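Local coordinates for protein ferritin heavy chain (Trichoplusia ni, PDB 1Z6O) that oxidises ferrous iron with dioxygen and, as the heavy chain of a secreted 24-subunit ferritin shell, stores it in soluble ferric form, at residues W14-M25 with L74-E83; L37-F46 with P97-A108. One frame throughout, in Å; residues are numbered along the deposited sequence.

Both contacts belong to the ferritin four-helix bundle and share its first helix, 19-47, which they hold near its two ends, on opposite sides of the centre of the chain. Interaction 1 joins the start of that helix and the loop before it to the end of helix 54-80; interaction 2 joins its later half to the loop 97-104 and the first turn of helix 105-132. Along the chain the segments alternate, 14-25, 37-46, 74-83 and 97-108. Their centres lie about 33 Å apart and their nearest atoms about 13 Å. They thus join helix 19-47 to its neighbours before and after Glu32, its iron ligand; Glu67 and His70 come from helix 54-80.

Interaction 1 of 2, residues W14-M25 with L74-E83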
loop_
_atom_site.group_PDB
_atom_site.type_symbol
_atom_site.label_atom_id
_atom_site.label_comp_id
_atom_site.label_asym_id
_atom_site.label_seq_id
_atom_site.Cartn_x
_atom_site.Cartn_y
_atom_site.Cartn_z
ATOM N N TRP M 14 -32.734 -42.520 -23.390
ATOM C CA TRP M 14 -32.764 -41.314 -22.556
ATOM C C TRP M 14 -33.608 -40.172 -23.142
ATOM O O TRP M 14 -33.938 -39.218 -22.427
ATOM C CB TRP M 14 -31.331 -40.794 -22.327
ATOM C CG TRP M 14 -30.628 -40.382 -23.610
ATOM C CD1 TRP M 14 -30.075 -41.214 -24.553
ATOM C CD2 TRP M 14 -30.428 -39.045 -24.087
ATOM N NE1 TRP M 14 -29.544 -40.470 -25.587
ATOM C CE2 TRP M 14 -29.747 -39.138 -25.326
ATOM C CE3 TRP M 14 -30.762 -37.771 -23.588
ATOM C CZ2 TRP M 14 -29.390 -38.006 -26.079
ATOM C CZ3 TRP M 14 -30.407 -36.643 -24.337
ATOM C CH2 TRP M 14 -29.726 -36.771 -25.571
ATOM N N ILE M 15 -33.945 -40.264 -24.429
ATOM C CA ILE M 15 -34.723 -39.221 -25.128
ATOM C C ILE M 15 -36.182 -39.555 -24.887
ATOM O O ILE M 15 -36.723 -40.449 -25.519
ATOM C CB ILE M 15 -34.387 -39.241 -26.641
ATOM C CG1 ILE M 15 -32.868 -39.075 -26.813
ATOM C CG2 ILE M 15 -35.152 -38.136 -27.379
ATOM C CD1 ILE M 15 -32.385 -39.105 -28.268
ATOM N N THR M 16 -36.834 -38.813 -24.001
ATOM C CA THR M 16 -38.190 -39.173 -23.594
ATOM C C THR M 16 -39.359 -38.217 -23.783
ATOM O O THR M 16 -40.477 -38.563 -23.427
ATOM C CB THR M 16 -38.167 -39.529 -22.106
ATOM O OG1 THR M 16 -37.668 -38.396 -21.380
ATOM C CG2 THR M 16 -37.235 -40.720 -21.836
ATOM N N MET M 17 -39.139 -37.016 -24.303
ATOM C CA MET M 17 -40.273 -36.109 -24.448
ATOM C C MET M 17 -41.334 -36.692 -25.375
ATOM O O MET M 17 -41.011 -37.364 -26.355
ATOM C CB MET M 17 -39.821 -34.754 -25.002
ATOM C CG MET M 17 -39.069 -33.898 -23.977
ATOM S SD MET M 17 -38.774 -32.226 -24.615
ATOM C CE MET M 17 -40.464 -31.612 -24.743
ATOM N N HIS M 18 -42.598 -36.442 -25.059
ATOM C CA HIS M 18 -43.676 -36.931 -25.916
ATOM C C HIS M 18 -44.152 -35.835 -26.849
ATOM O O HIS M 18 -43.915 -34.641 -26.617
ATOM C CB HIS M 18 -44.819 -37.511 -25.077
ATOM C CG HIS M 18 -44.562 -38.920 -24.642
ATOM N ND1 HIS M 18 -43.378 -39.308 -24.047
ATOM C CD2 HIS M 18 -45.311 -40.044 -24.759
ATOM C CE1 HIS M 18 -43.408 -40.611 -23.820
ATOM N NE2 HIS M 18 -44.568 -41.081 -24.242
ATOM N N ARG M 19 -44.827 -36.249 -27.915
ATOM C CA ARG M 19 -45.274 -35.344 -28.962
ATOM C C ARG M 19 -46.127 -34.140 -28.608
ATOM O O ARG M 19 -45.860 -33.032 -29.074
ATOM C CB ARG M 19 -45.975 -36.157 -30.066
ATOM C CG ARG M 19 -46.625 -35.310 -31.157
ATOM C CD ARG M 19 -46.911 -36.140 -32.413
ATOM N NE ARG M 19 -45.720 -36.239 -33.259
ATOM C CZ ARG M 19 -45.299 -35.280 -34.087
ATOM N NH1 ARG M 19 -45.976 -34.140 -34.201
ATOM N NH2 ARG M 19 -44.187 -35.453 -34.791
ATOM N N SER M 20 -47.165 -34.333 -27.811
ATOM C CA SER M 20 -48.023 -33.202 -27.488
ATOM C C SER M 20 -47.231 -32.107 -26.750
ATOM O O SER M 20 -47.341 -30.917 -27.052
ATOM C CB SER M 20 -49.203 -33.682 -26.643
ATOM O OG SER M 20 -49.973 -32.576 -26.210
ATOM N N CYS M 21 -46.433 -32.523 -25.782
ATOM C CA CYS M 21 -45.615 -31.589 -25.012
ATOM C C CYS M 21 -44.585 -30.911 -25.933
ATOM O O CYS M 21 -44.420 -29.690 -25.917
ATOM C CB CYS M 21 -44.927 -32.361 -23.886
ATOM S SG CYS M 21 -43.793 -31.372 -22.863
ATOM N N ARG M 22 -43.905 -31.701 -26.757
ATOM C CA ARG M 22 -42.914 -31.136 -27.657
ATOM C C ARG M 22 -43.543 -30.140 -28.630
ATOM O O ARG M 22 -42.985 -29.073 -28.880
ATOM C CB ARG M 22 -42.195 -32.250 -28.425
ATOM C CG ARG M 22 -40.996 -31.753 -29.222
ATOM C CD ARG M 22 -40.189 -32.916 -29.800
ATOM N NE ARG M 22 -41.023 -33.755 -30.654
ATOM C CZ ARG M 22 -41.385 -35.001 -30.365
ATOM N NH1 ARG M 22 -40.980 -35.579 -29.240
ATOM N NH2 ARG M 22 -42.183 -35.661 -31.193
ATOM N N ASN M 23 -44.713 -30.469 -29.176
ATOM C CA ASN M 23 -45.358 -29.544 -30.099
ATOM C C ASN M 23 -45.782 -28.253 -29.402
ATOM O O ASN M 23 -45.716 -27.181 -30.001
ATOM C CB ASN M 23 -46.564 -30.207 -30.792
ATOM C CG ASN M 23 -46.132 -31.218 -31.854
ATOM O OD1 ASN M 23 -44.988 -31.197 -32.311
ATOM N ND2 ASN M 23 -47.044 -32.096 -32.252
ATOM N N SER M 24 -46.231 -28.341 -28.152
ATOM C CA SER M 24 -46.614 -27.125 -27.428
ATOM C C SER M 24 -45.378 -26.256 -27.184
ATOM O O SER M 24 -45.466 -25.032 -27.221
ATOM C CB SER M 24 -47.265 -27.454 -26.073
ATOM O OG SER M 24 -48.537 -28.028 -26.270
ATOM N N MET M 25 -44.236 -26.889 -26.923
ATOM C CA MET M 25 -42.994 -26.138 -26.714
ATOM C C MET M 25 -42.583 -25.438 -28.014
ATOM O O MET M 25 -42.147 -24.287 -27.990
ATOM C CB MET M 25 -41.864 -27.077 -26.270
ATOM C CG MET M 25 -41.964 -27.506 -24.815
ATOM S SD MET M 25 -41.416 -26.156 -23.706
ATOM C CE MET M 25 -39.602 -26.344 -23.864
ATOM N N LEU M 74 -35.940 -21.917 -24.329
ATOM C CA LEU M 74 -36.830 -23.040 -24.650
ATOM C C LEU M 74 -36.153 -23.961 -25.660
ATOM O O LEU M 74 -36.261 -25.185 -25.568
ATOM C CB LEU M 74 -38.158 -22.521 -25.216
ATOM C CG LEU M 74 -38.987 -21.708 -24.204
ATOM C CD1 LEU M 74 -40.188 -21.088 -24.922
ATOM C CD2 LEU M 74 -39.461 -22.618 -23.050
ATOM N N ILE M 75 -35.468 -23.372 -26.636
ATOM C CA ILE M 75 -34.745 -24.167 -27.628
ATOM C C ILE M 75 -33.647 -24.981 -26.923
ATOM O O ILE M 75 -33.471 -26.173 -27.204
ATOM C CB ILE M 75 -34.104 -23.257 -28.712
ATOM C CG1 ILE M 75 -35.211 -22.665 -29.597
ATOM C CG2 ILE M 75 -33.087 -24.058 -29.555
ATOM C CD1 ILE M 75 -34.733 -21.517 -30.503
ATOM N N GLU M 76 -32.906 -24.349 -26.013
ATOM C CA GLU M 76 -31.850 -25.069 -25.287
ATOM C C GLU M 76 -32.428 -26.224 -24.473
ATOM O O GLU M 76 -31.784 -27.260 -24.319
ATOM C CB GLU M 76 -31.087 -24.131 -24.336
ATOM C CG GLU M 76 -30.243 -23.075 -25.049
ATOM C CD GLU M 76 -28.970 -23.644 -25.662
ATOM O OE1 GLU M 76 -28.411 -22.996 -26.571
ATOM O OE2 GLU M 76 -28.516 -24.730 -25.229
ATOM N N TYR M 77 -33.627 -26.044 -23.926
ATOM C CA TYR M 77 -34.232 -27.121 -23.140
ATOM C C TYR M 77 -34.496 -28.325 -24.065
ATOM O O TYR M 77 -34.171 -29.464 -23.730
ATOM C CB TYR M 77 -35.556 -26.657 -22.500
ATOM C CG TYR M 77 -36.103 -27.700 -21.551
ATOM C CD1 TYR M 77 -35.777 -27.667 -20.194
ATOM C CD2 TYR M 77 -36.826 -28.798 -22.033
ATOM C CE1 TYR M 77 -36.145 -28.712 -19.335
ATOM C CE2 TYR M 77 -37.198 -29.850 -21.186
ATOM C CZ TYR M 77 -36.845 -29.801 -19.842
ATOM O OH TYR M 77 -37.134 -30.863 -19.012
ATOM N N LEU M 78 -35.094 -28.078 -25.226
ATOM C CA LEU M 78 -35.362 -29.175 -26.161
ATOM C C LEU M 78 -34.058 -29.886 -26.557
ATOM O O LEU M 78 -34.008 -31.115 -26.632
ATOM C CB LEU M 78 -36.068 -28.648 -27.425
ATOM C CG LEU M 78 -37.487 -28.080 -27.221
ATOM C CD1 LEU M 78 -38.060 -27.639 -28.569
ATOM C CD2 LEU M 78 -38.395 -29.142 -26.586
ATOM N N LEU M 79 -33.003 -29.117 -26.813
ATOM C CA LEU M 79 -31.720 -29.708 -27.206
ATOM C C LEU M 79 -31.163 -30.588 -26.088
ATOM O O LEU M 79 -30.615 -31.665 -26.345
ATOM C CB LEU M 79 -30.700 -28.606 -27.547
ATOM C CG LEU M 79 -30.979 -27.798 -28.829
ATOM C CD1 LEU M 79 -30.119 -26.521 -28.830
ATOM C CD2 LEU M 79 -30.671 -28.667 -30.069
ATOM N N MET M 80 -31.291 -30.125 -24.846
ATOM C CA MET M 80 -30.797 -30.893 -23.702
ATOM C C MET M 80 -31.518 -32.241 -23.591
ATOM O O MET M 80 -30.917 -33.241 -23.188
ATOM C CB MET M 80 -30.996 -30.106 -22.393
ATOM C CG MET M 80 -30.731 -30.952 -21.134
ATOM S SD MET M 80 -31.077 -30.086 -19.577
ATOM C CE MET M 80 -32.930 -30.107 -19.629
ATOM N N ARG M 81 -32.804 -32.263 -23.942
ATOM C CA ARG M 81 -33.602 -33.493 -23.872
ATOM C C ARG M 81 -33.386 -34.429 -25.069
ATOM O O ARG M 81 -33.991 -35.502 -25.143
ATOM C CB ARG M 81 -35.100 -33.149 -23.719
ATOM C CG ARG M 81 -35.445 -32.510 -22.348
ATOM C CD ARG M 81 -35.270 -33.519 -21.191
ATOM N NE ARG M 81 -36.267 -34.596 -21.259
ATOM C CZ ARG M 81 -37.520 -34.510 -20.804
ATOM N NH1 ARG M 81 -37.961 -33.393 -20.222
ATOM N NH2 ARG M 81 -38.350 -35.542 -20.948
ATOM N N GLY M 82 -32.531 -34.027 -26.006
ATOM C CA GLY M 82 -32.245 -34.892 -27.144
ATOM C C GLY M 82 -33.064 -34.606 -28.387
ATOM O O GLY M 82 -33.029 -35.380 -29.346
ATOM N N GLU M 83 -33.794 -33.495 -28.386
ATOM C CA GLU M 83 -34.622 -33.134 -29.534
ATOM C C GLU M 83 -33.879 -32.233 -30.515
ATOM O O GLU M 83 -32.705 -31.911 -30.325
ATOM C CB GLU M 83 -35.890 -32.416 -29.058
ATOM C CG GLU M 83 -36.762 -33.252 -28.110
ATOM C CD GLU M 83 -37.358 -34.490 -28.799
ATOM O OE1 GLU M 83 -37.481 -34.483 -30.041
ATOM O OE2 GLU M 83 -37.717 -35.460 -28.098
HETATM O O HOH W 1 -35.018 -36.661 -22.771
HETATM O O HOH W 2 -36.868 -35.774 -25.587
HETATM O O HOH W 3 -38.827 -37.804 -27.948
#
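Arg81, just past the end of helix 54-80, reaches across to Thr16 and Met17 in the loop that leads into helix 19-47. Its CB and CG lie against Met17 SD. Bends at chi2 and chi3 (both -68°) then curl the chain back, and NE donates to a water that also accepts from Thr16 N and lies within hydrogen-bonding distance of the carbonyl oxygens of Trp14 and Arg81. The guanidinium lies flat beneath Met17 CG, which sits 3.5 Å above its plane. At the tip, NH2 donates to Thr16 OG1 at 3.0 Å, while NH1 reaches Tyr77 OH at 2.9 Å and forms a salt bridge with Asp138. A leucine in place of Arg81 would probably leave Thr16 OG1 and Asp138 without this partner and the bridging water with only Thr16 N of its two donors.

Deeper in, Leu78 CD2 meets Met17 SD of the loop at 3.7 Å; between the roughly antiparallel helices the flexible thioether of Met25 folds so that its CE rests on Leu74 CD2 (3.8 Å). Leu74 in turn packs near the iron ligand Glu32. Gly82 closes a Schellman motif: at its positive phi a CB would jam against the preceding carbonyl O, and also hit Ile15 CG1. Glu83 OE2 makes a salt bridge with Arg22 NH1 (3.5 Å), accepts from the water on Met17 O and has a second water, bound to Met17 N, within hydrogen-bonding distance. A buried arginine is thus paid for by planar, multidirectional bonding, probably keeping its charge, and it ties the entering loop to the helix end.

Interaction 2 of 2, residues L37-F46 with P97-A108; sequences LQYLAMGAHF and PTRSSWKGGVEA
Gln38 and Arg99 are joined amide to backbone: Gln38 NE2 donates to Arg99 O at 2.9 Å along a practically straight line (179°), and Gln38 OE1 takes a weak, longer bond from Arg99 N. Gln38 swings CG away from its own backbone N (chi1 -179°) and bends at chi2, which brings the amide up to the loop. A glutamine suits the place because one planar group can both give and accept, serving the N-H and C=O of a single loop residue. Water molecules extend the polar seam: one receives Thr98 N and donates to Gln38 OE1, another links Ala41 O to Ser100 O, and two more sit at the ring nitrogens of His45.

Trp102 is the main apolar anchor. Met42 CG presses on one face of its indole, 3.7 Å from the centroid of the six-membered ring, in a CH-pi contact, and Met42 SD stands farther off above that face. Arg99 CG lies over the opposite face. At the rim, Gln38 NE2 comes within 3.4 Å of Trp102 CZ2, the amide nearly perpendicular to the ring, while the indole turns its edge to the face of His45 with planes at 74°. Trp102 NE1 hydrogen-bonds to His111 ND1. Farther out, Ala41 CB meets Pro97 CG at 3.7 Å, and the edge of Phe46 takes Ala108 CB at 3.5 Å from CE1. The chemistry is that of an irregular loop laid on a helix: an amide and waters satisfy its bare backbone groups while one indole, packed on both faces, is likely to set where it lies.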
loop_
_atom_site.group_PDB
_atom_site.type_symbol
_atom_site.label_atom_id
_atom_site.label_comp_id
_atom_site.label_asym_id
_atom_site.label_seq_id
_atom_site.Cartn_x
_atom_site.Cartn_y
_atom_site.Cartn_z
ATOM N N LEU M 37 -40.479 -9.485 -31.749
ATOM C CA LEU M 37 -40.682 -8.612 -32.910
ATOM C C LEU M 37 -41.672 -7.491 -32.612
ATOM O O LEU M 37 -41.503 -6.368 -33.088
ATOM C CB LEU M 37 -41.179 -9.424 -34.114
ATOM C CG LEU M 37 -40.295 -10.628 -34.479
ATOM C CD1 LEU M 37 -40.872 -11.363 -35.680
ATOM C CD2 LEU M 37 -38.899 -10.155 -34.785
ATOM N N GLN M 38 -42.704 -7.786 -31.831
ATOM C CA GLN M 38 -43.683 -6.751 -31.506
ATOM C C GLN M 38 -43.036 -5.694 -30.593
ATOM O O GLN M 38 -43.327 -4.503 -30.716
ATOM C CB GLN M 38 -44.931 -7.367 -30.844
ATOM C CG GLN M 38 -46.010 -6.330 -30.504
ATOM C CD GLN M 38 -46.535 -5.611 -31.741
ATOM O OE1 GLN M 38 -47.447 -6.089 -32.408
ATOM N NE2 GLN M 38 -45.939 -4.465 -32.064
ATOM N N TYR M 39 -42.164 -6.121 -29.675
ATOM C CA TYR M 39 -41.468 -5.164 -28.806
ATOM C C TYR M 39 -40.488 -4.320 -29.624
ATOM O O TYR M 39 -40.289 -3.142 -29.321
ATOM C CB TYR M 39 -40.720 -5.886 -27.674
ATOM C CG TYR M 39 -41.613 -6.251 -26.508
ATOM C CD1 TYR M 39 -41.613 -7.540 -25.971
ATOM C CD2 TYR M 39 -42.415 -5.280 -25.899
ATOM C CE1 TYR M 39 -42.392 -7.858 -24.839
ATOM C CE2 TYR M 39 -43.188 -5.581 -24.774
ATOM C CZ TYR M 39 -43.172 -6.865 -24.249
ATOM O OH TYR M 39 -43.916 -7.129 -23.119
ATOM N N LEU M 40 -39.861 -4.905 -30.648
ATOM C CA LEU M 40 -38.948 -4.112 -31.488
ATOM C C LEU M 40 -39.726 -2.969 -32.132
ATOM O O LEU M 40 -39.214 -1.861 -32.267
ATOM C CB LEU M 40 -38.336 -4.941 -32.631
ATOM C CG LEU M 40 -37.111 -5.820 -32.395
ATOM C CD1 LEU M 40 -36.685 -6.447 -33.743
ATOM C CD2 LEU M 40 -35.967 -4.970 -31.813
ATOM N N ALA M 41 -40.953 -3.250 -32.564
ATOM C CA ALA M 41 -41.768 -2.214 -33.198
ATOM C C ALA M 41 -42.134 -1.116 -32.194
ATOM O O ALA M 41 -42.245 0.054 -32.569
ATOM C CB ALA M 41 -43.038 -2.835 -33.816
ATOM N N MET M 42 -42.333 -1.479 -30.926
ATOM C CA MET M 42 -42.632 -0.466 -29.912
ATOM C C MET M 42 -41.390 0.391 -29.692
ATOM O O MET M 42 -41.481 1.614 -29.577
ATOM C CB MET M 42 -43.036 -1.107 -28.581
ATOM C CG MET M 42 -44.387 -1.797 -28.609
ATOM S SD MET M 42 -44.856 -2.310 -26.911
ATOM C CE MET M 42 -46.467 -3.074 -27.228
ATOM N N GLY M 43 -40.227 -0.250 -29.620
ATOM C CA GLY M 43 -38.994 0.509 -29.443
ATOM C C GLY M 43 -38.806 1.488 -30.599
ATOM O O GLY M 43 -38.431 2.649 -30.404
ATOM N N ALA M 44 -39.070 1.019 -31.815
ATOM C CA ALA M 44 -38.937 1.865 -33.005
ATOM C C ALA M 44 -39.893 3.065 -32.937
ATOM O O ALA M 44 -39.521 4.188 -33.276
ATOM C CB ALA M 44 -39.240 1.038 -34.268
ATOM N N HIS M 45 -41.129 2.824 -32.512
ATOM C CA HIS M 45 -42.112 3.907 -32.426
ATOM C C HIS M 45 -41.682 5.009 -31.458
ATOM O O HIS M 45 -41.732 6.193 -31.792
ATOM C CB HIS M 45 -43.478 3.359 -31.979
ATOM C CG HIS M 45 -44.492 4.431 -31.707
ATOM N ND1 HIS M 45 -45.228 5.032 -32.707
ATOM C CD2 HIS M 45 -44.854 5.042 -30.553
ATOM C CE1 HIS M 45 -46.002 5.967 -32.181
ATOM N NE2 HIS M 45 -45.795 5.994 -30.875
ATOM N N PHE M 46 -41.261 4.634 -30.255
ATOM C CA PHE M 46 -40.872 5.656 -29.291
ATOM C C PHE M 46 -39.533 6.314 -29.582
ATOM O O PHE M 46 -39.183 7.313 -28.951
ATOM C CB PHE M 46 -40.943 5.093 -27.860
ATOM C CG PHE M 46 -42.362 4.822 -27.412
ATOM C CD1 PHE M 46 -42.894 3.538 -27.472
ATOM C CD2 PHE M 46 -43.197 5.883 -27.042
ATOM C CE1 PHE M 46 -44.248 3.304 -27.175
ATOM C CE2 PHE M 46 -44.556 5.668 -26.742
ATOM C CZ PHE M 46 -45.080 4.378 -26.810
ATOM N N PRO M 97 -44.636 -7.374 -37.403
ATOM C CA PRO M 97 -45.612 -7.418 -36.314
ATOM C C PRO M 97 -46.925 -6.764 -36.736
ATOM O O PRO M 97 -46.959 -5.942 -37.651
ATOM C CB PRO M 97 -44.914 -6.657 -35.181
ATOM C CG PRO M 97 -44.046 -5.698 -35.911
ATOM C CD PRO M 97 -43.488 -6.517 -37.057
ATOM N N THR M 98 -47.986 -7.136 -36.039
ATOM C CA THR M 98 -49.341 -6.662 -36.289
ATOM C C THR M 98 -49.556 -5.180 -36.033
ATOM O O THR M 98 -50.290 -4.522 -36.759
ATOM C CB THR M 98 -50.336 -7.444 -35.401
ATOM O OG1 THR M 98 -50.271 -8.833 -35.736
ATOM C CG2 THR M 98 -51.754 -6.939 -35.604
ATOM N N ARG M 99 -48.925 -4.650 -34.993
ATOM C CA ARG M 99 -49.107 -3.246 -34.660
ATOM C C ARG M 99 -47.796 -2.483 -34.757
ATOM O O ARG M 99 -46.736 -3.014 -34.419
ATOM C CB ARG M 99 -49.703 -3.141 -33.253
ATOM C CG ARG M 99 -50.236 -1.755 -32.920
ATOM C CD ARG M 99 -51.243 -1.793 -31.778
ATOM N NE ARG M 99 -51.604 -0.444 -31.351
ATOM C CZ ARG M 99 -52.230 -0.171 -30.213
ATOM N NH1 ARG M 99 -52.570 -1.161 -29.387
ATOM N NH2 ARG M 99 -52.501 1.088 -29.892
ATOM N N SER M 100 -47.855 -1.239 -35.219
ATOM C CA SER M 100 -46.631 -0.455 -35.363
ATOM C C SER M 100 -46.726 0.948 -34.784
ATOM O O SER M 100 -45.748 1.697 -34.796
ATOM C CB SER M 100 -46.235 -0.373 -36.841
ATOM O OG SER M 100 -47.223 0.328 -37.575
ATOM N N SER M 101 -47.891 1.305 -34.256
ATOM C CA SER M 101 -48.064 2.635 -33.679
ATOM C C SER M 101 -48.955 2.579 -32.440
ATOM O O SER M 101 -49.837 1.728 -32.355
ATOM C CB SER M 101 -48.691 3.570 -34.724
ATOM O OG SER M 101 -48.815 4.877 -34.201
ATOM N N TRP M 102 -48.710 3.482 -31.491
ATOM C CA TRP M 102 -49.471 3.575 -30.241
ATOM C C TRP M 102 -49.729 5.059 -29.980
ATOM O O TRP M 102 -48.892 5.901 -30.299
ATOM C CB TRP M 102 -48.664 2.967 -29.069
ATOM C CG TRP M 102 -48.469 1.473 -29.221
ATOM C CD1 TRP M 102 -49.265 0.479 -28.707
ATOM C CD2 TRP M 102 -47.520 0.823 -30.077
ATOM N NE1 TRP M 102 -48.872 -0.747 -29.206
ATOM C CE2 TRP M 102 -47.806 -0.561 -30.050
ATOM C CE3 TRP M 102 -46.458 1.282 -30.876
ATOM C CZ2 TRP M 102 -47.072 -1.493 -30.795
ATOM C CZ3 TRP M 102 -45.724 0.352 -31.619
ATOM C CH2 TRP M 102 -46.039 -1.019 -31.572
ATOM N N LYS M 103 -50.875 5.387 -29.397
ATOM C CA LYS M 103 -51.193 6.791 -29.132
ATOM C C LYS M 103 -50.242 7.434 -28.128
ATOM O O LYS M 103 -49.886 8.602 -28.259
ATOM C CB LYS M 103 -52.633 6.926 -28.634
ATOM C CG LYS M 103 -53.662 6.525 -29.677
ATOM C CD LYS M 103 -55.085 6.666 -29.145
ATOM C CE LYS M 103 -56.107 6.136 -30.144
ATOM N NZ LYS M 103 -57.504 6.257 -29.631
ATOM N N GLY M 104 -49.823 6.673 -27.129
ATOM C CA GLY M 104 -48.908 7.209 -26.136
ATOM C C GLY M 104 -48.345 6.085 -25.290
ATOM O O GLY M 104 -48.586 4.908 -25.583
ATOM N N GLY M 105 -47.600 6.442 -24.250
ATOM C CA GLY M 105 -47.005 5.446 -23.376
ATOM C C GLY M 105 -48.027 4.539 -22.708
ATOM O O GLY M 105 -47.793 3.341 -22.580
ATOM N N VAL M 106 -49.159 5.088 -22.272
ATOM C CA VAL M 106 -50.168 4.240 -21.634
ATOM C C VAL M 106 -50.664 3.138 -22.581
ATOM O O VAL M 106 -50.740 1.976 -22.189
ATOM C CB VAL M 106 -51.393 5.057 -21.139
ATOM C CG1 VAL M 106 -52.515 4.102 -20.679
ATOM C CG2 VAL M 106 -50.983 5.945 -19.968
ATOM N N GLU M 107 -51.001 3.487 -23.820
ATOM C CA GLU M 107 -51.476 2.466 -24.758
ATOM C C GLU M 107 -50.429 1.384 -24.972
ATOM O O GLU M 107 -50.764 0.201 -25.075
ATOM C CB GLU M 107 -51.825 3.060 -26.135
ATOM C CG GLU M 107 -53.166 3.764 -26.221
ATOM C CD GLU M 107 -53.749 3.764 -27.655
ATOM O OE1 GLU M 107 -53.004 3.522 -28.654
ATOM O OE2 GLU M 107 -54.972 4.014 -27.779
ATOM N N ALA M 108 -49.161 1.778 -25.060
ATOM C CA ALA M 108 -48.102 0.785 -25.265
ATOM C C ALA M 108 -47.938 -0.102 -24.034
ATOM O O ALA M 108 -47.758 -1.315 -24.162
ATOM C CB ALA M 108 -46.772 1.479 -25.608
HETATM O O HOH W 4 -47.545 -8.895 -33.813
HETATM O O HOH W 5 -43.197 0.790 -34.926
HETATM O O HOH W 6 -44.971 4.599 -35.431
HETATM O O HOH W 7 -46.866 7.858 -28.999
#